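Local coordinates for protein putative cytochrome P450 hydroxylase (Chondromyces apiculatus DSM 436, PDB 6GMF) that probably acts as a haem-dependent monooxygenase that uses molecular oxygen to oxidise organic substrates, terpenes among them, at residues 59-62 and 63-66; 117-120 and 121-124; 238-241 and 242-246. One frame throughout, in Å; residues are numbered along the deposited sequence. Where two conformers were deposited one is given.

Contact 1: 59-62 and 63-66. With HEM (protoporphyrin IX containing Fe), chain B.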
loop_
_atom_site.group_PDB
_atom_site.type_symbol
_atom_site.label_atom_id
_atom_site.label_comp_id
_atom_site.label_asym_id
_atom_site.label_seq_id
_atom_site.Cartn_x
_atom_site.Cartn_y
_atom_site.Cartn_z
ATOM N N ARG A 59 13.468 -5.083 -11.110
ATOM C CA ARG A 59 13.444 -4.122 -12.231
ATOM C C ARG A 59 12.124 -4.223 -12.992
ATOM O O ARG A 59 11.777 -3.307 -13.765
ATOM C CB ARG A 59 14.681 -4.282 -13.119
ATOM C CG ARG A 59 14.633 -5.469 -14.060
ATOM C CD ARG A 59 16.042 -5.878 -14.465
ATOM N N GLY A 60 11.373 -5.315 -12.806
ATOM C CA GLY A 60 10.030 -5.464 -13.311
ATOM C C GLY A 60 9.105 -4.301 -12.970
ATOM O O GLY A 60 8.155 -4.075 -13.666
ATOM N N TRP A 61 9.351 -3.602 -11.851
ATOM C CA TRP A 61 8.548 -2.452 -11.449
ATOM C C TRP A 61 8.590 -1.374 -12.525
ATOM O O TRP A 61 7.665 -0.582 -12.620
ATOM C CB TRP A 61 8.983 -1.883 -10.113
ATOM C CG TRP A 61 8.331 -2.581 -8.966
ATOM C CD1 TRP A 61 8.873 -3.559 -8.198
ATOM C CD2 TRP A 61 6.971 -2.407 -8.535
ATOM N NE1 TRP A 61 7.962 -3.951 -7.261
ATOM C CE2 TRP A 61 6.795 -3.251 -7.430
ATOM C CE3 TRP A 61 5.924 -1.563 -8.926
ATOM C CZ2 TRP A 61 5.585 -3.318 -6.744
ATOM C CZ3 TRP A 61 4.727 -1.616 -8.237
ATOM C CH2 TRP A 61 4.578 -2.483 -7.142
ATOM N N ALA A 62 9.643 -1.358 -13.355
ATOM C CA ALA A 62 9.658 -0.367 -14.460
ATOM C C ALA A 62 8.413 -0.488 -15.348
ATOM O O ALA A 62 7.981 0.521 -15.891
ATOM C CB ALA A 62 10.927 -0.483 -15.269
ATOM N N ALA A 63 7.836 -1.691 -15.476
ATOM C CA ALA A 63 6.655 -1.983 -16.306
ATOM C C ALA A 63 5.388 -1.319 -15.760
ATOM O O ALA A 63 4.373 -1.245 -16.476
ATOM C CB ALA A 63 6.461 -3.483 -16.401
ATOM N N SER A 64 5.402 -0.892 -14.491
ATOM C CA SER A 64 4.240 -0.295 -13.851
ATOM C C SER A 64 4.186 1.224 -14.099
ATOM O O SER A 64 3.205 1.880 -13.734
ATOM C CB SER A 64 4.261 -0.549 -12.359
ATOM O OG SER A 64 5.174 0.339 -11.734
ATOM N N LEU A 65 5.270 1.799 -14.609
ATOM C CA LEU A 65 5.412 3.250 -14.605
ATOM C C LEU A 65 4.562 3.821 -15.729
ATOM O O LEU A 65 4.407 3.182 -16.768
ATOM C CB LEU A 65 6.883 3.638 -14.761
ATOM C CG LEU A 65 7.776 3.318 -13.560
ATOM C CD1 LEU A 65 9.231 3.662 -13.850
ATOM C CD2 LEU A 65 7.287 4.022 -12.292
ATOM N N PRO A 66 3.987 5.034 -15.558
ATOM C CA PRO A 66 3.139 5.615 -16.600
ATOM C C PRO A 66 4.040 5.961 -17.794
ATOM O O PRO A 66 5.123 6.535 -17.582
ATOM C CB PRO A 66 2.554 6.865 -15.932
ATOM C CG PRO A 66 3.613 7.268 -14.925
ATOM C CD PRO A 66 4.210 5.956 -14.431
HETATM C CHA HEM B . 7.205 -2.344 -0.243
HETATM C CHB HEM B . 2.642 -3.312 0.451
HETATM C CHC HEM B . 2.264 0.740 3.070
HETATM C CHD HEM B . 6.741 1.900 2.042
HETATM C C1A HEM B . 5.988 -2.984 -0.243
HETATM C C2A HEM B . 5.823 -4.279 -0.808
HETATM C C3A HEM B . 4.502 -4.544 -0.632
HETATM C C4A HEM B . 3.932 -3.441 0.054
HETATM C CMA HEM B . 3.705 -5.737 -1.100
HETATM C CAA HEM B . 6.831 -5.172 -1.477
HETATM C CBA HEM B . 7.106 -4.795 -2.958
HETATM C CGA HEM B . 8.012 -5.780 -3.666
HETATM O O1A HEM B . 8.362 -6.845 -3.097
HETATM O O2A HEM B . 8.261 -5.485 -4.881
HETATM C C1B HEM B . 2.097 -2.277 1.227
HETATM C C2B HEM B . 0.750 -2.228 1.732
HETATM C C3B HEM B . 0.610 -1.091 2.463
HETATM C C4B HEM B . 1.922 -0.438 2.426
HETATM C CMB HEM B . -0.240 -3.279 1.424
HETATM C CAB HEM B . -0.555 -0.556 3.268
HETATM C CBB HEM B . -1.483 -1.366 3.661
HETATM C C1C HEM B . 3.435 1.412 3.095
HETATM C C2C HEM B . 3.647 2.658 3.777
HETATM C C3C HEM B . 4.961 2.959 3.454
HETATM C C4C HEM B . 5.475 1.970 2.586
HETATM C CMC HEM B . 2.719 3.316 4.757
HETATM C CAC HEM B . 5.790 4.087 3.878
HETATM C CBC HEM B . 5.346 5.167 4.477
HETATM C C1D HEM B . 7.204 0.840 1.308
HETATM C C2D HEM B . 8.583 0.810 0.739
HETATM C C3D HEM B . 8.717 -0.380 0.118
HETATM C C4D HEM B . 7.436 -1.072 0.296
HETATM C CMD HEM B . 9.562 1.958 0.934
HETATM C CAD HEM B . 9.934 -0.874 -0.612
HETATM C CBD HEM B . 10.883 -1.769 0.202
HETATM C CGD HEM B . 12.028 -2.323 -0.620
HETATM O O1D HEM B . 13.016 -2.731 0.013
HETATM O O2D HEM B . 11.942 -2.385 -1.874
HETATM N NA HEM B . 4.817 -2.477 0.297
HETATM N NB HEM B . 2.723 -1.201 1.688
HETATM N NC HEM B . 4.524 1.022 2.340
HETATM N ND HEM B . 6.538 -0.308 0.937
HETATM FE FE HEM B . 4.712 -0.805 1.391
HETATM O O HOH W 1 4.106 0.123 -0.559
#

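Contact 2: 117-120 and 121-124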
loop_
_atom_site.group_PDB
_atom_site.type_symbol
_atom_site.label_atom_id
_atom_site.label_comp_id
_atom_site.label_asym_id
_atom_site.label_seq_id
_atom_site.Cartn_x
_atom_site.Cartn_y
_atom_site.Cartn_z
ATOM N N LEU A 117 -10.173 14.187 12.214
ATOM C CA LEU A 117 -10.919 13.756 11.013
ATOM C C LEU A 117 -12.340 13.374 11.421
ATOM O O LEU A 117 -13.248 13.732 10.723
ATOM C CB LEU A 117 -10.182 12.601 10.335
ATOM C CG LEU A 117 -8.853 13.001 9.711
ATOM C CD1 LEU A 117 -8.108 11.786 9.226
ATOM C CD2 LEU A 117 -9.067 13.969 8.561
ATOM N N VAL A 118 -12.501 12.689 12.542
ATOM C CA VAL A 118 -13.874 12.309 12.971
ATOM C C VAL A 118 -14.614 13.558 13.448
ATOM O O VAL A 118 -15.778 13.640 13.210
ATOM C CB VAL A 118 -13.885 11.151 13.978
ATOM C CG1 VAL A 118 -15.289 10.868 14.469
ATOM C CG2 VAL A 118 -13.315 9.912 13.318
ATOM N N ASP A 119 -13.913 14.558 13.981
ATOM C CA ASP A 119 -14.577 15.834 14.357
ATOM C C ASP A 119 -15.250 16.464 13.132
ATOM O O ASP A 119 -16.250 17.056 13.312
ATOM C CB ASP A 119 -13.582 16.809 14.984
ATOM C CG ASP A 119 -13.199 16.451 16.404
ATOM O OD1 ASP A 119 -13.802 15.551 16.948
ATOM O OD2 ASP A 119 -12.247 17.037 16.903
ATOM N N GLY A 120 -14.654 16.366 11.948
ATOM C CA GLY A 120 -15.266 16.895 10.725
ATOM C C GLY A 120 -16.550 16.181 10.348
ATOM O O GLY A 120 -17.233 16.696 9.500
ATOM N N LEU A 121 -16.867 15.053 10.987
ATOM C CA LEU A 121 -18.078 14.321 10.645
ATOM C C LEU A 121 -19.260 14.746 11.559
ATOM O O LEU A 121 -20.394 14.309 11.331
ATOM C CB LEU A 121 -17.783 12.821 10.777
ATOM C CG LEU A 121 -16.598 12.310 9.952
ATOM C CD1 LEU A 121 -16.474 10.816 10.067
ATOM C CD2 LEU A 121 -16.761 12.699 8.497
ATOM N N ARG A 122 -19.005 15.498 12.634
ATOM C CA ARG A 122 -20.052 15.810 13.628
ATOM C C ARG A 122 -21.171 16.605 12.947
ATOM O O ARG A 122 -20.908 17.462 12.061
ATOM C CB ARG A 122 -19.487 16.588 14.819
ATOM C CG ARG A 122 -18.702 15.743 15.807
ATOM C CD ARG A 122 -17.975 16.607 16.825
ATOM N NE ARG A 122 -17.080 17.572 16.189
ATOM C CZ ARG A 122 -16.433 18.524 16.846
ATOM N NH1 ARG A 122 -16.442 18.520 18.171
ATOM N NH2 ARG A 122 -15.802 19.476 16.182
ATOM N N GLY A 123 -22.415 16.266 13.334
ATOM C CA GLY A 123 -23.632 16.943 12.887
ATOM C C GLY A 123 -24.117 16.416 11.548
ATOM O O GLY A 123 -25.134 16.881 11.051
ATOM N N LYS A 124 -23.359 15.476 10.954
ATOM C CA LYS A 124 -23.714 14.821 9.689
ATOM C C LYS A 124 -24.276 13.427 10.002
ATOM O O LYS A 124 -23.840 12.800 10.971
ATOM C CB LYS A 124 -22.503 14.591 8.783
ATOM C CG LYS A 124 -21.698 15.803 8.322
ATOM C CD LYS A 124 -20.301 15.383 7.836
ATOM C CE LYS A 124 -20.191 15.114 6.355
ATOM N NZ LYS A 124 -19.518 16.232 5.650
#

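Contact 3: 238-241 and 242-246. With HEM (protoporphyrin IX containing Fe), chain B.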
loop_
_atom_site.group_PDB
_atom_site.type_symbol
_atom_site.label_atom_id
_atom_site.label_comp_id
_atom_site.label_asym_id
_atom_site.label_seq_id
_atom_site.Cartn_x
_atom_site.Cartn_y
_atom_site.Cartn_z
ATOM N N THR A 238 -2.270 2.619 2.103
ATOM C CA THR A 238 -2.824 2.745 3.505
ATOM C C THR A 238 -4.274 3.202 3.443
ATOM O O THR A 238 -5.101 2.706 4.197
ATOM C CB THR A 238 -1.966 3.643 4.381
ATOM O OG1 THR A 238 -0.635 3.156 4.378
ATOM C CG2 THR A 238 -2.472 3.673 5.807
ATOM N N THR A 239 -4.558 4.131 2.522
ATOM C CA THR A 239 -5.945 4.556 2.274
ATOM C C THR A 239 -6.777 3.319 1.949
ATOM O O THR A 239 -7.931 3.204 2.389
ATOM C CB THR A 239 -5.947 5.596 1.154
ATOM O OG1 THR A 239 -5.333 6.789 1.637
ATOM C CG2 THR A 239 -7.328 5.908 0.635
ATOM N N SER A 240 -6.264 2.486 1.041
ATOM C CA SER A 240 -6.948 1.275 0.613
ATOM C C SER A 240 -7.255 0.359 1.806
ATOM O O SER A 240 -8.356 -0.151 1.911
ATOM C CB SER A 240 -6.164 0.550 -0.425
ATOM O OG SER A 240 -6.484 -0.830 -0.408
ATOM N N LEU A 241 -6.253 0.131 2.652
ATOM C CA LEU A 241 -6.427 -0.737 3.851
ATOM C C LEU A 241 -7.595 -0.251 4.716
ATOM O O LEU A 241 -8.480 -1.042 5.056
ATOM C CB LEU A 241 -5.127 -0.725 4.634
ATOM C CG LEU A 241 -5.206 -1.473 5.967
ATOM C CD1 LEU A 241 -5.682 -2.907 5.774
ATOM C CD2 LEU A 241 -3.875 -1.441 6.644
ATOM N N ILE A 242 -7.607 1.044 5.054
ATOM C CA ILE A 242 -8.646 1.551 5.877
ATOM C C ILE A 242 -10.008 1.478 5.165
ATOM O O ILE A 242 -10.995 1.047 5.824
ATOM C CB ILE A 242 -8.319 2.953 6.398
ATOM C CG1 ILE A 242 -6.966 2.986 7.092
ATOM C CG2 ILE A 242 -9.417 3.459 7.326
ATOM C CD1 ILE A 242 -6.470 4.375 7.385
ATOM N N GLY A 243 -10.113 1.861 3.877
ATOM C CA GLY A 243 -11.394 1.796 3.146
ATOM C C GLY A 243 -11.890 0.362 3.018
ATOM O O GLY A 243 -13.059 0.051 3.247
ATOM N N ASN A 244 -10.961 -0.535 2.687
ATOM C CA ASN A 244 -11.275 -1.964 2.547
ATOM C C ASN A 244 -11.768 -2.549 3.866
ATOM O O ASN A 244 -12.667 -3.399 3.819
ATOM C CB ASN A 244 -10.104 -2.777 2.024
ATOM C CG ASN A 244 -9.796 -2.438 0.582
ATOM O OD1 ASN A 244 -10.458 -1.603 -0.008
ATOM N ND2 ASN A 244 -8.743 -3.038 0.045
ATOM N N ALA A 245 -11.212 -2.124 4.981
ATOM C CA ALA A 245 -11.649 -2.557 6.298
ATOM C C ALA A 245 -13.095 -2.122 6.486
ATOM O O ALA A 245 -13.895 -2.892 6.985
ATOM C CB ALA A 245 -10.762 -1.951 7.345
ATOM N N LEU A 246 -13.395 -0.884 6.090
ATOM C CA LEU A 246 -14.776 -0.346 6.280
ATOM C C LEU A 246 -15.752 -1.124 5.400
ATOM O O LEU A 246 -16.912 -1.380 5.792
ATOM C CB LEU A 246 -14.792 1.157 5.994
ATOM C CG LEU A 246 -14.054 1.965 7.053
ATOM C CD1 LEU A 246 -13.944 3.419 6.653
ATOM C CD2 LEU A 246 -14.716 1.805 8.423
HETATM C CHA HEM B . 7.205 -2.344 -0.243
HETATM C CHB HEM B . 2.642 -3.312 0.451
HETATM C CHC HEM B . 2.264 0.740 3.070
HETATM C CHD HEM B . 6.741 1.900 2.042
HETATM C C1A HEM B . 5.988 -2.984 -0.243
HETATM C C2A HEM B . 5.823 -4.279 -0.808
HETATM C C3A HEM B . 4.502 -4.544 -0.632
HETATM C C4A HEM B . 3.932 -3.441 0.054
HETATM C CMA HEM B . 3.705 -5.737 -1.100
HETATM C CAA HEM B . 6.831 -5.172 -1.477
HETATM C CBA HEM B . 7.106 -4.795 -2.958
HETATM C CGA HEM B . 8.012 -5.780 -3.666
HETATM O O1A HEM B . 8.362 -6.845 -3.097
HETATM O O2A HEM B . 8.261 -5.485 -4.881
HETATM C C1B HEM B . 2.097 -2.277 1.227
HETATM C C2B HEM B . 0.750 -2.228 1.732
HETATM C C3B HEM B . 0.610 -1.091 2.463
HETATM C C4B HEM B . 1.922 -0.438 2.426
HETATM C CMB HEM B . -0.240 -3.279 1.424
HETATM C CAB HEM B . -0.555 -0.556 3.268
HETATM C CBB HEM B . -1.483 -1.366 3.661
HETATM C C1C HEM B . 3.435 1.412 3.095
HETATM C C2C HEM B . 3.647 2.658 3.777
HETATM C C3C HEM B . 4.961 2.959 3.454
HETATM C C4C HEM B . 5.475 1.970 2.586
HETATM C CMC HEM B . 2.719 3.316 4.757
HETATM C CAC HEM B . 5.790 4.087 3.878
HETATM C CBC HEM B . 5.346 5.167 4.477
HETATM C C1D HEM B . 7.204 0.840 1.308
HETATM C C2D HEM B . 8.583 0.810 0.739
HETATM C C3D HEM B . 8.717 -0.380 0.118
HETATM C C4D HEM B . 7.436 -1.072 0.296
HETATM C CMD HEM B . 9.562 1.958 0.934
HETATM C CAD HEM B . 9.934 -0.874 -0.612
HETATM C CBD HEM B . 10.883 -1.769 0.202
HETATM C CGD HEM B . 12.028 -2.323 -0.620
HETATM O O1D HEM B . 13.016 -2.731 0.013
HETATM O O2D HEM B . 11.942 -2.385 -1.874
HETATM N NA HEM B . 4.817 -2.477 0.297
HETATM N NB HEM B . 2.723 -1.201 1.688
HETATM N NC HEM B . 4.524 1.022 2.340
HETATM N ND HEM B . 6.538 -0.308 0.937
HETATM FE FE HEM B . 4.712 -0.805 1.391
HETATM O O HOH W 1 4.106 0.123 -0.559
#

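Contact 1: 59-62 and 63-66
Trp-61 and Ser-64 meet within one short 3-10 helix, a local contact in the loop between strand 56-57 and helix 86-94, where the P450 chain passes a haem propionate. It illustrates how a short helical segment can present an aromatic donor to a cofactor. The backbone winds tightly: Ala-63 N bonds to Gly-60 O at 3.0 Å, and Leu-65 N closes the last turn on Ala-62 O at 3.3 Å. Between these bonds, Trp-61 O is gripped twice by one residue. Ser-64 N donates at 3.0 Å to Trp-61 O, while Ser-64 OG donates within the carbonyl plane at 2.8 Å from the same oxygen. The serine torsion (chi1 78°) sets OG between its own backbone N and carbonyl carbon, folding the hydroxyl back toward the preceding turn. The same OG lies in the indole plane, at the six-membered-ring edge, 3.5 Å from Trp-61 CE3. From the five-membered ring, Trp-61 NE1 gives its N-H to haem O2A, likewise near the ring plane, at 2.8 Å and 161°. A phenylalanine in place of Trp-61 would probably leave this propionate oxygen without the indole N-H that now meets it. Asn-58 and Arg-285 also bind the haem close by. Phe-284 meets the indole with its ring plane turned about 45°, and Val-80 touches it from the same loop. Arg-285 lies on strand 285-287, the antiparallel neighbour of edge strand 56-57, so the 3-10 helix sits beside the end of the mixed sheet, with helix 86-94 following in the chain.

Contact 2: 117-120 and 121-124
Asp-119 and Arg-122 bracket a type I beta turn by which the chain leaves helix 107-119, and a type II turn from Leu-121 to Lys-124 follows at once, leading toward strand 126-128. The pair of overlapping turns is a compact example of a helix exit, in which backbone acceptors of the last turn are taken up by the residues that follow. Val-118 O receives Leu-121 N at 2.9 Å. Asp-119 O accepts two donors from Arg-122: the backbone N at 3.2 Å, and the side-chain NE, which lies in the carbonyl plane on a lone pair, 3.0 Å from Asp-119 O with an N-H angle of 164°. A bend at chi3 (-57°) turns the arginine chain back so that NE can reach this carbonyl.

The two charged side chains then run alongside each other. Their flat groups are stacked, 25° from parallel, with Asp-119 CG over the centre of the guanidinium face. The salt bridge between Asp-119 OD1 and Arg-122 NE is long at 3.9 Å and purely electrostatic, because the oxygen sits well out of the guanidinium plane; the stronger charge partner of OD1 is Arg-363 at the end of helix 346-363. Leu-121 faces the interior, its CB 3.3 Å from Val-118 O and its side chain against Val-133 of helix 129-134, while Val-118 packs on helix 346-363. In the second turn Gly-123 takes the positive phi expected of its third position. Lys-124, salt-bridged through NZ to Glu-132, passes its CD 3.7 Å from Gly-120 O.

Contact 3: 238-241 and 242-246
Thr-238 and Ile-242 stand one helical turn apart and their side chains meet only loosely, Thr-238 CG2 lying 4.4 Å from the flank of the Ile-242 CD1 methyl. Ile-242 CG1 falls beside its own backbone N (chi1 -54°), which brings it over the preceding turn, 3.5 Å from Thr-238 O. On the other branch, Thr-238 OG1 turns back along the helix to bond Gly-234 O, and it passes 3.4 Å from the haem methyl CMC. Leu-241 also reaches the cofactor: Leu-241 CB and CD2 both lie 3.8 Å from haem CBB, at the end of a vinyl group. Helix 266-276 packs against this leucine through Val-273 and Leu-274.

Helix 220-251, to which all of these residues belong, is the long central helix of the P450 fold, known in the family by the letter I. Thr-238 closes its AGxxTT signature, which runs beside the haem. Regular i to i+4 bonds carry the backbone onward, the shortest joining Asn-244 N to Ser-240 O at 2.7 Å. At Gly-243 a side chain would start close to Thr-239 O, while Ala-245 lays its CB 3.4 Å from Leu-241 O and packs on helix 346-363 through Leu-357.

Asn-244 reaches back over the preceding turn. Its chi1 of -69° swings CG beside the backbone N and lays the amide against Ser-240 O, with Asn-244 CG 3.0 Å from that oxygen. This is contact without a side-chain hydrogen bond between the two residues. Instead Asn-244 ND2 is spent on Arg-383 O and Glu-277 O.

How the contacts relate
Contacts 1 and 3 approach the haem from different parts of its rim, the first at a propionate and the third at a vinyl and a methyl group. Their centres are 24 Å apart and their nearest atoms about 13 Å, so the cofactor bridges segments that do not touch. Haem FE, with Cys-343 as its axial ligand, also binds the oxygen of water 1 at 2.2 Å. Contact 2 lies away from this site, on the opposite side of the chain's centre from contact 1 (centres 40 Å apart), but its nearest atoms come within about 8 Å of contact 3. Helix 346-363 links these two: Val-118 packs on it, as do Thr-238, Leu-241 and Ala-245.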